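Local coordinates for protein putative protease (Parabacteroides distasonis ATCC 8503, PDB 3KD4) that is of unknown function but may act as an exported protease, at residues S414-L419 / Q478-E483; I448-G453 / V487-H492; I365-I370 / P420-E425; R133-S138 / E198-L203; A309-H314 / A323-L328. One frame throughout, in Å; residues are numbered along the deposited sequence. Where two conformers were deposited one is given.

Contact 1 of 5, residues S414-L419 / Q478-E483; sequences SNLFEL and QFTPAE
Q478 and E418 face each other as a side-chain amide and carboxylate lying almost in one plane, 15° apart, on a two-stranded ladder only two residue pairs long. Q478 NE2 gives a hydrogen bond to E418 OE1 at 2.7 Å, meeting it nearly along the C-O axis although the acceptor is tilted from the amide plane. Both side chains run side by side in the same direction; E418 leaves with CG anti to its backbone nitrogen (chi1 -171°) and Q478 with CG beside its own, and both are extended beyond CG, which brings OE1 within bonding distance of NE2. The other carboxylate oxygen, OE2, is held by a salt bridge from R349 and by the backbone N of K195; with two cationic or N-H partners the group is probably kept charged. The ladder is antiparallel: E418 and Q478 form its non-hydrogen-bonded pair, F417 and F479 the hydrogen-bonded one, with F417 N to F479 O at 2.8 Å and F479 N to F417 O at 2.9 Å. On the phenylalanine face, F417 CD2 comes within 3.9 Å of F479 CD1, the two side chains crossing at a slant, while L419 CG meets the edge of the F479 ring through CE1 at 4.0 Å. Helix 481-495 covers this face, and the F417 ring stacks edge-to-face with Y484. Beyond the ladder a water donates to both N415 O and F479 O. T480 and E483 then start the helix with a capping box, in which T480 N donates to E483 OE1 at 3.1 Å and E483 N returns a weak bond to T480 OG1.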
# COMPACT_ATOMS: atom_id res chain seq x y z
N SER A 414 11.17 -18.38 0.68
CA SER A 414 10.43 -19.05 -0.37
C SER A 414 9.87 -18.08 -1.40
O SER A 414 9.68 -18.45 -2.54
CB SER A 414 9.32 -19.87 0.24
OG SER A 414 8.20 -19.06 0.51
N ASN A 415 9.59 -16.83 -1.00
CA ASN A 415 8.99 -15.86 -1.92
C ASN A 415 9.96 -14.77 -2.30
O ASN A 415 11.01 -14.62 -1.68
CB ASN A 415 7.76 -15.25 -1.27
CG ASN A 415 6.67 -16.27 -1.07
OD1 ASN A 415 6.50 -16.81 0.02
ND2 ASN A 415 5.98 -16.59 -2.13
N LEU A 416 9.61 -14.01 -3.34
CA LEU A 416 10.38 -12.84 -3.70
C LEU A 416 10.53 -11.94 -2.53
O LEU A 416 9.61 -11.80 -1.72
CB LEU A 416 9.72 -12.06 -4.82
CG LEU A 416 9.72 -12.71 -6.20
CD1 LEU A 416 9.00 -11.77 -7.19
CD2 LEU A 416 11.14 -13.01 -6.68
N PHE A 417 11.71 -11.32 -2.47
CA PHE A 417 12.09 -10.38 -1.45
C PHE A 417 12.17 -8.99 -2.08
O PHE A 417 12.83 -8.83 -3.10
CB PHE A 417 13.45 -10.81 -0.92
CG PHE A 417 13.98 -9.96 0.16
CD1 PHE A 417 13.30 -9.87 1.35
CD2 PHE A 417 15.15 -9.26 0.01
CE1 PHE A 417 13.79 -9.07 2.38
CE2 PHE A 417 15.66 -8.46 1.06
CZ PHE A 417 14.95 -8.37 2.23
N GLU A 418 11.52 -7.99 -1.50
CA GLU A 418 11.47 -6.64 -2.09
C GLU A 418 11.85 -5.58 -1.12
O GLU A 418 11.36 -5.56 0.00
CB GLU A 418 10.04 -6.35 -2.61
CG GLU A 418 9.89 -5.06 -3.44
CD GLU A 418 8.50 -4.91 -3.99
OE1 GLU A 418 8.28 -5.36 -5.12
OE2 GLU A 418 7.61 -4.39 -3.29
N LEU A 419 12.72 -4.67 -1.55
CA LEU A 419 13.13 -3.54 -0.73
C LEU A 419 12.22 -2.35 -0.99
O LEU A 419 11.70 -2.20 -2.09
CB LEU A 419 14.55 -3.15 -1.10
CG LEU A 419 15.64 -4.22 -1.07
CD1 LEU A 419 16.95 -3.53 -1.39
CD2 LEU A 419 15.70 -4.90 0.31
N GLN A 478 14.23 -6.22 -6.21
CA GLN A 478 13.59 -7.51 -5.99
C GLN A 478 14.53 -8.65 -6.19
O GLN A 478 15.34 -8.65 -7.12
CB GLN A 478 12.42 -7.73 -6.95
CG GLN A 478 11.31 -6.71 -6.80
CD GLN A 478 10.15 -7.01 -7.75
OE1 GLN A 478 10.37 -7.36 -8.90
NE2 GLN A 478 8.92 -6.87 -7.27
N PHE A 479 14.37 -9.66 -5.35
CA PHE A 479 15.30 -10.76 -5.26
C PHE A 479 14.53 -12.08 -5.17
O PHE A 479 13.59 -12.22 -4.38
CB PHE A 479 16.20 -10.60 -4.03
CG PHE A 479 16.99 -9.35 -4.02
CD1 PHE A 479 16.42 -8.16 -3.54
CD2 PHE A 479 18.28 -9.33 -4.52
CE1 PHE A 479 17.14 -6.98 -3.55
CE2 PHE A 479 19.03 -8.13 -4.54
CZ PHE A 479 18.47 -6.96 -4.05
N THR A 480 14.93 -13.02 -6.01
CA THR A 480 14.44 -14.37 -5.95
C THR A 480 15.10 -15.05 -4.75
O THR A 480 16.10 -14.54 -4.22
CB THR A 480 14.86 -15.17 -7.18
OG1 THR A 480 16.29 -15.17 -7.23
CG2 THR A 480 14.29 -14.56 -8.47
N PRO A 481 14.55 -16.20 -4.33
CA PRO A 481 15.17 -16.95 -3.24
C PRO A 481 16.63 -17.32 -3.54
O PRO A 481 17.44 -17.32 -2.62
CB PRO A 481 14.28 -18.17 -3.11
CG PRO A 481 12.92 -17.69 -3.60
CD PRO A 481 13.24 -16.75 -4.71
N ALA A 482 16.97 -17.56 -4.81
CA ALA A 482 18.37 -17.82 -5.21
C ALA A 482 19.29 -16.62 -4.98
O ALA A 482 20.48 -16.79 -4.74
CB ALA A 482 18.43 -18.25 -6.68
N GLU A 483 18.73 -15.42 -5.03
CA GLU A 483 19.50 -14.19 -4.89
C GLU A 483 19.46 -13.67 -3.47
O GLU A 483 20.20 -12.77 -3.13
CB GLU A 483 18.92 -13.09 -5.80
CG GLU A 483 19.23 -13.23 -7.28
CD GLU A 483 18.35 -12.37 -8.18
OE1 GLU A 483 17.22 -11.98 -7.80
OE2 GLU A 483 18.80 -12.10 -9.31
O HOH W 1 13.82 -13.91 -2.08

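Contact 2 of 5, residues I448-G453 / V487-H492; sequences ISKPFG and VRSLIH
I448 and K450, on the outermost strand 446-450 of a mixed sheet, pack against S489 and L490 of helix 481-495 in an apolar helix-on-sheet contact. Over the short segments the two axes approach to 8.8 Å and run nearly antiparallel, 152° apart. L490 gives the largest share of the interface, its two methyls splitting the work. CD2 reaches the strand, 4.0 Å from I448 CG2 and 3.8 Å from K450 CG, whereas CD1 lies 3.5 Å from G453 CA, in the turn. The glycine allows this close approach because it has no side chain between its backbone and the leucine methyl. I448 sends CG1 anti to its backbone nitrogen (chi1 178°), which carries CD1 to 3.6 Å from S489 OG. K450 bends at its second torsion and passes its aliphatic part obliquely over L490, with CE 3.5 Å from the same OG. That hydroxyl is hydrogen-bonded to D486 O, one turn back along the helix. K450 NZ donates to a water at 2.8 Å, which gives S489 OG a weak bond; the ion pair of K450 NZ with D486 OD1 is long and weak. K450 to G453 form a type I turn joining strands 446-450 and 453-462, making this a beta hairpin with a helix packed alongside its edge strand, close to the turn.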
# COMPACT_ATOMS: atom_id res chain seq x y z
N ILE A 448 32.30 -6.03 2.11
CA ILE A 448 31.54 -7.15 1.59
C ILE A 448 30.91 -6.68 0.28
O ILE A 448 30.20 -5.68 0.22
CB ILE A 448 30.50 -7.68 2.61
CG1 ILE A 448 29.72 -8.82 1.97
CG2 ILE A 448 29.59 -6.53 3.12
CD1 ILE A 448 28.91 -9.66 2.93
N SER A 449 31.23 -7.39 -0.79
CA SER A 449 30.81 -6.99 -2.11
C SER A 449 30.04 -8.12 -2.78
O SER A 449 30.51 -9.26 -2.83
CB SER A 449 32.03 -6.62 -2.93
OG SER A 449 31.61 -5.88 -4.05
N LYS A 450 28.86 -7.81 -3.30
CA LYS A 450 28.00 -8.81 -3.88
C LYS A 450 27.50 -8.26 -5.19
O LYS A 450 27.71 -7.08 -5.50
CB LYS A 450 26.81 -9.11 -2.95
CG LYS A 450 27.19 -9.85 -1.66
CD LYS A 450 27.84 -11.20 -1.87
CE LYS A 450 28.23 -11.79 -0.53
NZ LYS A 450 28.90 -13.10 -0.62
N PRO A 451 26.83 -9.10 -5.98
CA PRO A 451 26.41 -8.62 -7.29
C PRO A 451 25.49 -7.38 -7.26
O PRO A 451 25.53 -6.61 -8.19
CB PRO A 451 25.67 -9.82 -7.90
CG PRO A 451 26.25 -11.03 -7.19
CD PRO A 451 26.58 -10.56 -5.82
N PHE A 452 24.72 -7.17 -6.21
CA PHE A 452 23.73 -6.09 -6.24
C PHE A 452 23.96 -5.06 -5.14
O PHE A 452 23.12 -4.20 -4.91
CB PHE A 452 22.33 -6.70 -6.23
CG PHE A 452 22.05 -7.55 -7.44
CD1 PHE A 452 22.08 -6.98 -8.73
CD2 PHE A 452 21.82 -8.92 -7.33
CE1 PHE A 452 21.88 -7.77 -9.89
CE2 PHE A 452 21.61 -9.72 -8.46
CZ PHE A 452 21.62 -9.14 -9.75
N GLY A 453 25.13 -5.11 -4.49
CA GLY A 453 25.46 -4.05 -3.54
C GLY A 453 26.78 -4.26 -2.83
O GLY A 453 27.53 -5.16 -3.16
N VAL A 487 21.87 -10.64 -0.80
CA VAL A 487 21.42 -9.34 -0.30
C VAL A 487 21.25 -9.38 1.24
O VAL A 487 21.50 -8.40 1.94
CB VAL A 487 20.16 -8.81 -1.03
CG1 VAL A 487 18.97 -9.71 -0.85
CG2 VAL A 487 19.85 -7.34 -0.57
N ARG A 488 20.85 -10.53 1.76
CA ARG A 488 20.73 -10.69 3.19
C ARG A 488 22.08 -10.50 3.87
O ARG A 488 22.18 -9.87 4.90
CB ARG A 488 20.15 -12.05 3.53
CG ARG A 488 20.06 -12.32 5.02
CD ARG A 488 19.45 -13.65 5.18
NE ARG A 488 19.38 -14.06 6.56
CZ ARG A 488 20.23 -14.92 7.15
NH1 ARG A 488 21.26 -15.45 6.48
NH2 ARG A 488 20.05 -15.24 8.43
N SER A 489 23.14 -11.02 3.27
CA SER A 489 24.46 -10.84 3.88
C SER A 489 24.87 -9.35 3.88
O SER A 489 25.44 -8.90 4.85
CB SER A 489 25.49 -11.77 3.23
OG SER A 489 25.83 -11.32 1.93
N LEU A 490 24.48 -8.57 2.87
CA LEU A 490 24.74 -7.14 2.86
C LEU A 490 23.99 -6.45 3.97
O LEU A 490 24.57 -5.65 4.75
CB LEU A 490 24.37 -6.50 1.50
CG LEU A 490 25.12 -6.99 0.25
CD1 LEU A 490 24.58 -6.34 -1.06
CD2 LEU A 490 26.64 -6.72 0.38
N ILE A 491 22.69 -6.74 4.04
CA ILE A 491 21.82 -6.05 4.99
C ILE A 491 22.28 -6.38 6.40
O ILE A 491 22.37 -5.52 7.28
CB ILE A 491 20.30 -6.40 4.79
CG1 ILE A 491 19.82 -5.83 3.45
CG2 ILE A 491 19.47 -5.85 5.95
CD1 ILE A 491 18.55 -6.55 2.86
N HIS A 492 22.58 -7.64 6.61
CA HIS A 492 23.09 -8.08 7.89
C HIS A 492 24.45 -7.43 8.26
O HIS A 492 24.69 -7.07 9.40
CB HIS A 492 23.17 -9.61 7.88
CG HIS A 492 23.82 -10.19 9.09
ND1 HIS A 492 23.21 -10.20 10.32
CD2 HIS A 492 25.01 -10.83 9.24
CE1 HIS A 492 24.02 -10.78 11.20
NE2 HIS A 492 25.11 -11.18 10.57
O HOH W 2 26.49 -14.30 0.22

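Contact 3 of 5, residues I365-I370 / P420-E425; sequences IETTPI and PSLIRE
L422 O is gripped from opposite faces of its carbonyl plane, by I370 N at 3.0 Å and by S421 OG at 2.7 Å. Each donor stands well out of the plane, 44° for the amide and 46° for the hydroxyl, so neither uses an in-plane lone pair. This is the start of a parallel pairing between strands 370-380 and 423-433, at one border of a mixed sheet, with I370 opposite I423 at a CA separation of 4.7 Å. The second rung follows at once: R424 N donates to I370 O at 2.8 Å, nearly straight on to the carbonyl. I370 therefore uses its N-H and its C=O on the residues flanking its partner, as a parallel bridge requires. Before the bridge the loop ahead of strand 370-380 runs at an angle to the other segment, and a water accepts from L422 N and lies within donating distance of T368 O. Apolar side chains line this approach. P369 CB lies 4.0 Å from L422 CB, and T367 CG2 meets L422 CD1 at 3.7 Å, the two side chains crossing at about a right angle. On the isoleucine face, which I423 extends toward L474 of strand 465-474, I423 CD1 sits 4.1 Å from I370 CB. The hydroxyl of S421, placed between its backbone N and carbonyl carbon (chi1 74°), also touches I370 CG1 at 3.6 Å.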
# COMPACT_ATOMS: atom_id res chain seq x y z
N ILE A 365 8.61 6.08 -15.13
CA ILE A 365 9.21 6.71 -13.94
C ILE A 365 10.57 6.03 -13.73
O ILE A 365 10.67 4.82 -13.77
CB ILE A 365 8.38 6.52 -12.65
CG1 ILE A 365 6.94 7.06 -12.82
CG2 ILE A 365 9.07 7.22 -11.43
CD1 ILE A 365 6.88 8.55 -12.93
N GLU A 366 11.60 6.84 -13.52
CA GLU A 366 12.94 6.29 -13.22
C GLU A 366 12.99 5.79 -11.78
O GLU A 366 12.17 6.19 -10.93
CB GLU A 366 14.03 7.33 -13.45
CG GLU A 366 14.02 8.45 -12.44
CD GLU A 366 15.02 9.59 -12.78
OE1 GLU A 366 15.78 9.49 -13.78
OE2 GLU A 366 14.99 10.61 -12.05
N THR A 367 13.92 4.87 -11.54
CA THR A 367 14.13 4.28 -10.23
C THR A 367 15.36 4.98 -9.67
O THR A 367 16.42 4.89 -10.26
CB THR A 367 14.35 2.77 -10.32
OG1 THR A 367 13.21 2.16 -10.99
CG2 THR A 367 14.50 2.18 -8.92
N THR A 368 15.20 5.72 -8.58
CA THR A 368 16.27 6.58 -8.03
C THR A 368 16.56 6.12 -6.60
O THR A 368 15.65 6.02 -5.80
CB THR A 368 15.83 8.07 -7.96
OG1 THR A 368 15.45 8.53 -9.26
CG2 THR A 368 16.95 8.95 -7.45
N PRO A 369 17.84 5.83 -6.27
CA PRO A 369 18.18 5.54 -4.88
C PRO A 369 17.93 6.68 -3.92
O PRO A 369 18.17 7.83 -4.25
CB PRO A 369 19.69 5.27 -4.94
CG PRO A 369 19.99 4.98 -6.36
CD PRO A 369 19.00 5.71 -7.18
N ILE A 370 17.45 6.36 -2.73
CA ILE A 370 17.43 7.31 -1.64
C ILE A 370 18.87 7.46 -1.20
O ILE A 370 19.63 6.47 -1.14
CB ILE A 370 16.57 6.82 -0.46
CG1 ILE A 370 15.10 6.82 -0.85
CG2 ILE A 370 16.79 7.68 0.81
CD1 ILE A 370 14.52 8.21 -1.16
N PRO A 420 12.04 -1.47 0.01
CA PRO A 420 11.20 -0.29 -0.20
C PRO A 420 11.74 0.63 -1.31
O PRO A 420 10.96 1.23 -2.04
CB PRO A 420 11.24 0.42 1.16
CG PRO A 420 11.74 -0.56 2.12
CD PRO A 420 12.56 -1.55 1.39
N SER A 421 13.07 0.69 -1.44
CA SER A 421 13.73 1.52 -2.46
C SER A 421 15.15 1.05 -2.66
O SER A 421 15.67 0.29 -1.85
CB SER A 421 13.79 2.99 -2.03
OG SER A 421 14.76 3.20 -1.00
N LEU A 422 15.79 1.52 -3.71
CA LEU A 422 17.24 1.44 -3.78
C LEU A 422 17.76 2.46 -2.77
O LEU A 422 17.03 3.40 -2.39
CB LEU A 422 17.77 1.75 -5.16
CG LEU A 422 17.21 0.85 -6.27
CD1 LEU A 422 17.87 1.25 -7.61
CD2 LEU A 422 17.41 -0.61 -5.96
N ILE A 423 19.00 2.27 -2.31
CA ILE A 423 19.50 3.15 -1.29
C ILE A 423 21.02 3.21 -1.33
O ILE A 423 21.71 2.24 -1.76
CB ILE A 423 19.00 2.70 0.12
CG1 ILE A 423 19.13 3.84 1.13
CG2 ILE A 423 19.75 1.40 0.56
CD1 ILE A 423 17.99 3.94 2.12
N ARG A 424 21.52 4.36 -0.89
CA ARG A 424 22.94 4.58 -0.69
C ARG A 424 23.09 5.37 0.59
O ARG A 424 22.52 6.48 0.72
CB ARG A 424 23.55 5.38 -1.83
CG ARG A 424 23.35 4.79 -3.21
CD ARG A 424 23.84 5.76 -4.29
NE ARG A 424 25.26 5.67 -4.61
CZ ARG A 424 26.21 6.36 -4.00
NH1 ARG A 424 25.88 7.17 -3.01
NH2 ARG A 424 27.48 6.23 -4.37
N GLU A 425 23.85 4.82 1.53
CA GLU A 425 24.05 5.51 2.81
C GLU A 425 25.52 5.63 3.18
O GLU A 425 26.31 4.72 2.94
CB GLU A 425 23.32 4.79 3.95
CG GLU A 425 21.99 4.25 3.59
CD GLU A 425 21.16 3.85 4.78
OE1 GLU A 425 21.61 3.98 5.94
OE2 GLU A 425 20.02 3.39 4.53
O HOH W 3 14.70 3.34 -5.52

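Contact 4 of 5, residues R133-S138 / E198-L203; sequences RLQETS and EASPHL
R133 lies over one face of the H202 imidazole on the outer side of the contact, while L134 packs against P201 and L203 on the inner one, where all three are buried. Inside, L134 N donates to P201 O at 2.9 Å, and L134 CB closes to 3.5 Å from the same P201 O. V145, L181 and W179 of neighbouring strands close round L134, P201 and L203. Q135 marks the border: its CB touches the proline ring at CD, its OE1 accepts from S200 OG at 2.9 Å, and its NE2 goes to P185 O, so both ends of the amide are used. Outside, R133 CA sits 3.8 Å from the H202 ring centroid, 19° off the normal, a CH-pi contact. The ring's rotation is fixed by ND1, which donates to S200 O at 2.8 Å in the ring plane. R133 is exposed; its guanidinium leads away from the histidine, and its plane stands nearly perpendicular (82°) to the ring. A bend at the third torsion (chi3 75°) lets NE reach Q135 O at 2.9 Å while NH2 makes a salt bridge with E136 OE1. R133 and H202 form an antiparallel non-hydrogen-bonded pair where strand 129-133 ends and strand 202-206 begins, part of a three-stranded antiparallel sheet whose central strand is 202-206.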
# COMPACT_ATOMS: atom_id res chain seq x y z
N ARG A 133 -9.05 -9.26 -4.70
CA ARG A 133 -8.11 -10.29 -4.25
C ARG A 133 -8.86 -11.58 -3.95
O ARG A 133 -9.82 -11.54 -3.20
CB ARG A 133 -7.45 -9.81 -2.95
CG ARG A 133 -6.36 -10.71 -2.47
CD ARG A 133 -5.82 -10.32 -1.09
NE ARG A 133 -6.76 -10.71 -0.04
CZ ARG A 133 -7.49 -9.88 0.69
NH1 ARG A 133 -7.40 -8.57 0.53
NH2 ARG A 133 -8.32 -10.37 1.58
N LEU A 134 -8.40 -12.71 -4.49
CA LEU A 134 -9.04 -14.00 -4.28
C LEU A 134 -8.26 -14.94 -3.32
O LEU A 134 -8.84 -15.87 -2.73
CB LEU A 134 -9.25 -14.68 -5.63
CG LEU A 134 -10.05 -13.86 -6.66
CD1 LEU A 134 -10.26 -14.65 -7.95
CD2 LEU A 134 -11.40 -13.39 -6.08
N GLN A 135 -6.98 -14.65 -3.11
CA GLN A 135 -6.19 -15.35 -2.12
C GLN A 135 -6.44 -14.79 -0.76
O GLN A 135 -6.54 -13.57 -0.60
CB GLN A 135 -4.69 -15.24 -2.45
CG GLN A 135 -3.79 -16.09 -1.60
CD GLN A 135 -2.38 -16.17 -2.14
OE1 GLN A 135 -1.80 -15.17 -2.53
NE2 GLN A 135 -1.83 -17.37 -2.20
N GLU A 136 -6.52 -15.67 0.24
CA GLU A 136 -6.68 -15.26 1.64
C GLU A 136 -5.50 -15.73 2.50
O GLU A 136 -4.59 -16.39 2.01
CB GLU A 136 -7.99 -15.82 2.22
CG GLU A 136 -9.22 -15.51 1.40
CD GLU A 136 -9.59 -14.04 1.36
OE1 GLU A 136 -9.08 -13.22 2.17
OE2 GLU A 136 -10.40 -13.71 0.50
N THR A 137 -5.53 -15.39 3.78
CA THR A 137 -4.49 -15.81 4.72
C THR A 137 -4.67 -17.27 5.11
O THR A 137 -3.78 -17.89 5.68
CB THR A 137 -4.50 -14.88 5.97
OG1 THR A 137 -5.81 -14.85 6.51
CG2 THR A 137 -4.11 -13.42 5.58
N SER A 138 -5.84 -17.83 4.83
CA SER A 138 -6.07 -19.27 4.89
C SER A 138 -6.31 -19.80 3.47
O SER A 138 -6.75 -19.04 2.58
CB SER A 138 -7.32 -19.52 5.76
OG SER A 138 -7.13 -19.09 7.09
N GLU A 198 2.48 -11.24 -7.95
CA GLU A 198 1.95 -11.52 -9.30
C GLU A 198 1.24 -12.87 -9.34
O GLU A 198 0.27 -13.01 -10.10
CB GLU A 198 3.03 -11.43 -10.40
N ALA A 199 1.68 -13.83 -8.51
CA ALA A 199 1.06 -15.14 -8.41
C ALA A 199 -0.07 -15.19 -7.40
O ALA A 199 -0.43 -16.25 -6.94
CB ALA A 199 2.10 -16.20 -8.07
N SER A 200 -0.64 -14.05 -7.03
CA SER A 200 -1.72 -14.05 -6.07
C SER A 200 -3.02 -13.70 -6.81
O SER A 200 -3.19 -12.58 -7.29
CB SER A 200 -1.42 -13.03 -5.01
OG SER A 200 -2.52 -12.86 -4.18
N PRO A 201 -3.96 -14.66 -6.90
CA PRO A 201 -5.06 -14.48 -7.86
C PRO A 201 -5.91 -13.25 -7.57
O PRO A 201 -6.29 -13.01 -6.42
CB PRO A 201 -5.87 -15.79 -7.78
CG PRO A 201 -5.16 -16.67 -6.89
CD PRO A 201 -3.95 -16.01 -6.31
N HIS A 202 -6.15 -12.44 -8.60
CA HIS A 202 -6.95 -11.26 -8.51
C HIS A 202 -7.84 -11.19 -9.75
O HIS A 202 -7.35 -11.39 -10.87
CB HIS A 202 -6.10 -9.98 -8.57
CG HIS A 202 -5.57 -9.53 -7.26
ND1 HIS A 202 -4.51 -10.15 -6.64
CD2 HIS A 202 -5.88 -8.44 -6.50
CE1 HIS A 202 -4.22 -9.50 -5.52
NE2 HIS A 202 -5.04 -8.46 -5.42
N LEU A 203 -9.10 -10.83 -9.55
CA LEU A 203 -10.02 -10.58 -10.66
C LEU A 203 -10.05 -9.07 -10.87
O LEU A 203 -10.34 -8.31 -9.92
CB LEU A 203 -11.41 -11.12 -10.33
CG LEU A 203 -12.51 -10.85 -11.36
CD1 LEU A 203 -12.17 -11.62 -12.67
CD2 LEU A 203 -13.88 -11.22 -10.79

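Contact 5 of 5, residues A309-H314 / A323-L328; sequences AVYPGH and AAIQTL
V310 faces two residues at once, Q326 and T327, in a classic beta bulge where strands 305-312 and 327-334 meet antiparallel. V310 N donates to T327 O at 2.9 Å, and V310 O takes Q326 N at 2.7 Å, nearly along the carbonyl direction, together with a weak bond from T327 N at 3.4 Å. The next pair inward, A309 with L328, is of the non-hydrogen-bonded kind. On the V310 face, the valine CB lies 3.4 Å from T327 O. Q326 reaches across with CG wedged between its own backbone N and carbonyl carbon (chi1 59°), which sets CG 3.2 Å from V310 O. Its extended chain slides past P312 in the opposite direction, and OE1 is claimed by N196 ND2. I325 works on the other face: its CD1 meets A309 CB at 3.6 Å, and its CG1 meets Y311 CE2 at 3.7 Å, obliquely to the ring. A324 CB approaches that ring at its edge, in the plane, 4.0 Å from CD2. L215 of helix 211-222 lies against A309, Y311 and I325 on this side. The chemistry is thus divided: V310 N and O are both bonded to the bulge residues, while the tyrosine, alanine and isoleucine form an apolar layer under the helix. Two sound bonds, Q326 N to V310 O and V310 N to T327 O, hold the bulge, the long T327 N contact probably adding little.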
# COMPACT_ATOMS: atom_id res chain seq x y z
N ALA A 309 -2.31 8.49 -11.75
CA ALA A 309 -2.75 7.26 -11.13
C ALA A 309 -1.60 6.24 -11.19
O ALA A 309 -0.93 6.11 -12.22
CB ALA A 309 -4.00 6.72 -11.83
N VAL A 310 -1.40 5.51 -10.10
CA VAL A 310 -0.38 4.47 -10.02
C VAL A 310 -1.05 3.12 -9.89
O VAL A 310 -1.87 2.89 -8.97
CB VAL A 310 0.55 4.71 -8.77
CG1 VAL A 310 1.73 3.70 -8.74
CG2 VAL A 310 1.07 6.17 -8.75
N TYR A 311 -0.74 2.24 -10.84
CA TYR A 311 -1.25 0.89 -10.90
C TYR A 311 -0.12 -0.10 -10.65
O TYR A 311 1.05 0.20 -10.92
CB TYR A 311 -1.73 0.55 -12.31
CG TYR A 311 -2.89 1.35 -12.81
CD1 TYR A 311 -2.71 2.55 -13.49
CD2 TYR A 311 -4.18 0.90 -12.62
CE1 TYR A 311 -3.82 3.26 -13.99
CE2 TYR A 311 -5.25 1.59 -13.10
CZ TYR A 311 -5.07 2.75 -13.78
OH TYR A 311 -6.20 3.41 -14.19
N PRO A 312 -0.48 -1.32 -10.22
CA PRO A 312 0.50 -2.40 -10.20
C PRO A 312 1.09 -2.60 -11.57
O PRO A 312 0.42 -2.42 -12.60
CB PRO A 312 -0.31 -3.63 -9.78
CG PRO A 312 -1.52 -3.09 -9.09
CD PRO A 312 -1.79 -1.73 -9.69
N GLY A 313 2.36 -2.98 -11.58
CA GLY A 313 3.09 -3.02 -12.80
C GLY A 313 2.74 -4.16 -13.73
O GLY A 313 3.03 -4.08 -14.91
N HIS A 314 2.11 -5.21 -13.27
CA HIS A 314 1.81 -6.38 -14.09
C HIS A 314 0.43 -6.27 -14.80
O HIS A 314 0.04 -7.17 -15.49
CB HIS A 314 1.84 -7.64 -13.19
CG HIS A 314 0.83 -7.63 -12.08
ND1 HIS A 314 1.12 -7.18 -10.80
CD2 HIS A 314 -0.46 -8.05 -12.05
CE1 HIS A 314 0.05 -7.31 -10.04
NE2 HIS A 314 -0.92 -7.84 -10.77
N ALA A 323 -10.58 0.91 -9.77
CA ALA A 323 -10.43 0.04 -8.60
C ALA A 323 -9.03 -0.54 -8.50
O ALA A 323 -8.56 -0.78 -7.42
CB ALA A 323 -11.53 -1.11 -8.56
N ALA A 324 -8.34 -0.69 -9.63
CA ALA A 324 -6.97 -1.17 -9.64
C ALA A 324 -5.93 -0.06 -9.26
O ALA A 324 -4.76 -0.38 -9.11
CB ALA A 324 -6.65 -1.74 -11.02
N ILE A 325 -6.34 1.21 -9.10
CA ILE A 325 -5.39 2.27 -8.74
C ILE A 325 -4.95 2.07 -7.28
O ILE A 325 -5.79 1.89 -6.41
CB ILE A 325 -5.99 3.65 -8.93
CG1 ILE A 325 -6.31 3.89 -10.42
CG2 ILE A 325 -5.05 4.78 -8.38
CD1 ILE A 325 -7.11 5.19 -10.70
N GLN A 326 -3.63 2.08 -7.03
CA GLN A 326 -3.08 1.90 -5.69
C GLN A 326 -2.66 3.18 -5.04
O GLN A 326 -2.73 3.26 -3.83
CB GLN A 326 -1.92 0.85 -5.66
CG GLN A 326 -0.72 1.13 -6.53
CD GLN A 326 0.43 0.07 -6.37
OE1 GLN A 326 0.17 -1.14 -6.39
NE2 GLN A 326 1.70 0.56 -6.23
N THR A 327 -2.20 4.18 -5.79
CA THR A 327 -1.75 5.45 -5.24
C THR A 327 -2.04 6.58 -6.23
O THR A 327 -2.14 6.32 -7.42
CB THR A 327 -0.21 5.40 -5.00
OG1 THR A 327 0.14 4.18 -4.35
CG2 THR A 327 0.28 6.58 -4.17
N LEU A 328 -2.11 7.81 -5.72
CA LEU A 328 -2.20 9.00 -6.53
C LEU A 328 -0.99 9.89 -6.30
O LEU A 328 -0.36 9.85 -5.25
CB LEU A 328 -3.46 9.75 -6.20
CG LEU A 328 -4.74 8.93 -6.38
CD1 LEU A 328 -5.84 9.62 -5.60
CD2 LEU A 328 -5.10 8.75 -7.86

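Contacts 1 and 2 share helix 481-495 and touch directly, F479 packing on V487, and F417 on V487 and I491, yet contact 1 is bonded through backbone and an amide-carboxylate pair whereas contact 2 is almost wholly apolar. Contact 3 adjoins contact 1 in sequence and reaches the same mixed sheet as contact 2, on the opposite border strand, where its pairing is parallel and the others are antiparallel or helix-on-strand. Contacts 4 and 5 belong to two further sheets; their centres lie about 17 Å apart without touching. None is wholly core: each sets buried residues against partly exposed ones, and contact 5 lies nearest the chain centre, contact 2 farthest.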